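Local coordinates for protein sialidase B (Streptococcus pneumoniae serotype 4, PDB 4XJU) that cleaves terminal sialic acid residues from oligosaccharides, glycoproteins and glycolipids as a glycosyl hydrolase family 33 exo-sialidase, at residues Ala502-Val507 with Thr516-Thr521. The protein carries 1 engineered substitution. Residues are numbered along the deposited sequence; the frame is centred on the assembly and turned at random.
With 19D ((1R,2R,3R,4R,5R,7R)-2-(acetylamino)-7-[(1R)-1,2-dihydroxyethyl]-4-fluoro-3-hydroxy-6,8-dioxabicyclo[3.2.1]octane-5-carboxylic acid), chain G.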
loop_
_atom_site.group_PDB
_atom_site.type_symbol
_atom_site.label_atom_id
_atom_site.label_comp_id
_atom_site.label_asym_id
_atom_site.label_seq_id
_atom_site.Cartn_x
_atom_site.Cartn_y
_atom_site.Cartn_z
ATOM N N ALA A 502 -5.849 16.538 0.997
ATOM C CA ALA A 502 -5.267 17.083 2.216
ATOM C C ALA A 502 -5.284 16.055 3.337
ATOM O O ALA A 502 -5.922 16.256 4.385
ATOM C CB ALA A 502 -5.982 18.364 2.633
ATOM N N GLU A 503 -4.575 14.952 3.109
ATOM C CA GLU A 503 -4.478 13.888 4.104
ATOM C C GLU A 503 -3.740 14.411 5.331
ATOM O O GLU A 503 -2.600 14.895 5.242
ATOM C CB GLU A 503 -3.799 12.655 3.500
ATOM C CG GLU A 503 -4.624 12.017 2.371
ATOM C CD GLU A 503 -3.780 11.206 1.406
ATOM O OE1 GLU A 503 -4.331 10.280 0.751
ATOM O OE2 GLU A 503 -2.561 11.482 1.298
ATOM N N ALA A 504 -4.413 14.317 6.476
ATOM C CA ALA A 504 -3.969 14.987 7.692
ATOM C C ALA A 504 -3.815 13.974 8.815
ATOM O O ALA A 504 -4.652 13.073 8.962
ATOM C CB ALA A 504 -4.976 16.063 8.087
ATOM N N GLN A 505 -2.750 14.111 9.605
ATOM C CA GLN A 505 -2.596 13.303 10.820
ATOM C C GLN A 505 -2.266 14.207 12.000
ATOM O O GLN A 505 -1.580 15.225 11.841
ATOM C CB GLN A 505 -1.514 12.232 10.628
ATOM C CG GLN A 505 -1.955 11.086 9.714
ATOM C CD GLN A 505 -2.965 10.170 10.372
ATOM O OE1 GLN A 505 -2.593 9.170 10.994
ATOM N NE2 GLN A 505 -4.255 10.501 10.235
ATOM N N MET A 506 -2.739 13.819 13.180
ATOM C CA MET A 506 -2.666 14.666 14.364
ATOM C C MET A 506 -1.759 14.122 15.462
ATOM O O MET A 506 -1.632 12.906 15.636
ATOM C CB MET A 506 -4.075 14.833 14.940
ATOM C CG MET A 506 -5.089 15.304 13.925
ATOM S SD MET A 506 -6.773 15.185 14.540
ATOM C CE MET A 506 -7.132 13.470 14.185
ATOM N N VAL A 507 -1.138 15.036 16.206
ATOM C CA VAL A 507 -0.473 14.677 17.465
ATOM C C VAL A 507 -0.957 15.600 18.575
ATOM O O VAL A 507 -1.291 16.759 18.327
ATOM C CB VAL A 507 1.067 14.753 17.372
ATOM C CG1 VAL A 507 1.567 13.842 16.262
ATOM C CG2 VAL A 507 1.528 16.189 17.114
ATOM N N THR A 516 -1.880 19.319 13.753
ATOM C CA THR A 516 -2.191 18.466 12.618
ATOM C C THR A 516 -1.191 18.735 11.503
ATOM O O THR A 516 -0.972 19.884 11.119
ATOM C CB THR A 516 -3.600 18.769 12.101
ATOM O OG1 THR A 516 -4.535 18.631 13.179
ATOM C CG2 THR A 516 -3.989 17.816 10.967
ATOM N N PHE A 517 -0.594 17.671 10.980
ATOM C CA PHE A 517 0.309 17.778 9.839
ATOM C C PHE A 517 -0.397 17.251 8.598
ATOM O O PHE A 517 -1.030 16.193 8.645
ATOM C CB PHE A 517 1.584 16.971 10.112
ATOM C CG PHE A 517 2.356 17.458 11.301
ATOM C CD1 PHE A 517 3.201 18.549 11.190
ATOM C CD2 PHE A 517 2.220 16.840 12.539
ATOM C CE1 PHE A 517 3.914 19.007 12.291
ATOM C CE2 PHE A 517 2.926 17.296 13.645
ATOM C CZ PHE A 517 3.781 18.379 13.514
ATOM N N PHE A 518 -0.313 17.972 7.482
ATOM C CA PHE A 518 -1.064 17.533 6.309
ATOM C C PHE A 518 -0.440 17.769 4.941
ATOM O O PHE A 518 0.373 18.685 4.747
ATOM C CB PHE A 518 -2.534 18.009 6.335
ATOM C CG PHE A 518 -2.722 19.507 6.301
ATOM C CD1 PHE A 518 -2.570 20.267 7.454
ATOM C CD2 PHE A 518 -3.113 20.144 5.127
ATOM C CE1 PHE A 518 -2.774 21.643 7.430
ATOM C CE2 PHE A 518 -3.310 21.521 5.094
ATOM C CZ PHE A 518 -3.142 22.267 6.247
ATOM N N ARG A 519 -0.846 16.906 4.013
ATOM C CA ARG A 519 -0.439 16.957 2.606
ATOM C C ARG A 519 -1.073 18.157 1.929
ATOM O O ARG A 519 -2.230 18.504 2.207
ATOM C CB ARG A 519 -0.921 15.674 1.915
ATOM C CG ARG A 519 -0.723 15.586 0.407
ATOM C CD ARG A 519 -1.171 14.208 -0.067
ATOM N NE ARG A 519 -1.293 14.098 -1.520
ATOM C CZ ARG A 519 -1.639 12.975 -2.136
ATOM N NH1 ARG A 519 -1.894 11.878 -1.419
ATOM N NH2 ARG A 519 -1.739 12.948 -3.458
ATOM N N THR A 520 -0.316 18.801 1.045
ATOM C CA THR A 520 -0.820 19.958 0.310
ATOM C C THR A 520 -0.539 19.832 -1.187
ATOM O O THR A 520 -0.085 18.794 -1.666
ATOM C CB THR A 520 -0.203 21.273 0.826
ATOM O OG1 THR A 520 1.158 21.370 0.390
ATOM C CG2 THR A 520 -0.241 21.319 2.359
ATOM N N THR A 521 -0.796 20.910 -1.916
ATOM C CA THR A 521 -0.468 20.981 -3.333
ATOM C C THR A 521 0.706 21.936 -3.563
ATOM O O THR A 521 0.963 22.340 -4.690
ATOM C CB THR A 521 -1.671 21.469 -4.137
ATOM O OG1 THR A 521 -2.125 22.699 -3.568
ATOM C CG2 THR A 521 -2.812 20.454 -4.084
HETATM C C1 19D G . -2.741 8.669 -3.850
HETATM O O1A 19D G . -2.437 9.900 -3.893
HETATM O O1B 19D G . -1.923 7.749 -4.015
HETATM C C2 19D G . -4.190 8.348 -3.592
HETATM C C3 19D G . -4.447 7.035 -2.814
HETATM C C4 19D G . -5.733 7.155 -1.910
HETATM O O4 19D G . -6.182 5.835 -1.596
HETATM C C5 19D G . -6.883 7.972 -2.714
HETATM N N5 19D G . -8.074 8.079 -1.882
HETATM C C6 19D G . -6.253 9.260 -3.279
HETATM O O6 19D G . -4.878 9.407 -2.916
HETATM C C7 19D G . -6.045 9.048 -4.776
HETATM O O7 19D G . -4.805 8.287 -4.877
HETATM C C8 19D G . -6.068 10.299 -5.680
HETATM O O8 19D G . -5.098 11.308 -5.342
HETATM C C9 19D G . -7.447 10.952 -5.679
HETATM O O9 19D G . -7.672 11.714 -4.492
HETATM C C10 19D G . -9.271 8.092 -2.467
HETATM O O10 19D G . -9.403 8.017 -3.686
HETATM C C11 19D G . -10.436 8.195 -1.543
HETATM F F1 19D G . -4.412 6.186 -3.519
#
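E503 and R519 form a salt bridge between OE2 and NH1 of 2.8 Å, their side chains running alongside each other in the same direction. The carboxylate and guanidinium planes are turned 71° apart, and NH1 reaches OE2 from above the carboxylate plane while OE2 stays close to the plane of the guanidinium. R519 is fully extended, with CG anti to the backbone N (chi1 174°), which carries the guanidinium out to the ligand: NH1 and NH2 both donate at its edge to carboxylate oxygen O1A of 19D, each at 3.2 Å. NE is held by the carbonyl of Y551, so bonds on all three nitrogens fix the rotation of the group. The other carboxylate oxygen of E503, OE1, is hydrogen-bonded to the hydroxyl of Y615, the likely nucleophile.

Behind this pair the backbones zip together. R519 N donates to E503 O at 2.9 Å, and the hydrogen-bonded pair Q505 and F517 exchanges two backbone hydrogen bonds. Q505 NE2 turns back to the carbonyl of its neighbour A504, while its OE1 accepts from Q456 N.

Packing occupies both faces of the hairpin. On one, A504 CB touches T516 CG2 at 3.5 Å and also F518 CB, with L476 of strand 475-481 close by; on the other, V507 CG2 meets the edge of the F517 ring at CE2.

Such an antiparallel hairpin, forming the first two strands of a four-stranded propeller blade and delivering a glutamate and a carboxylate-binding arginine from its open end, exemplifies the sialidase active site.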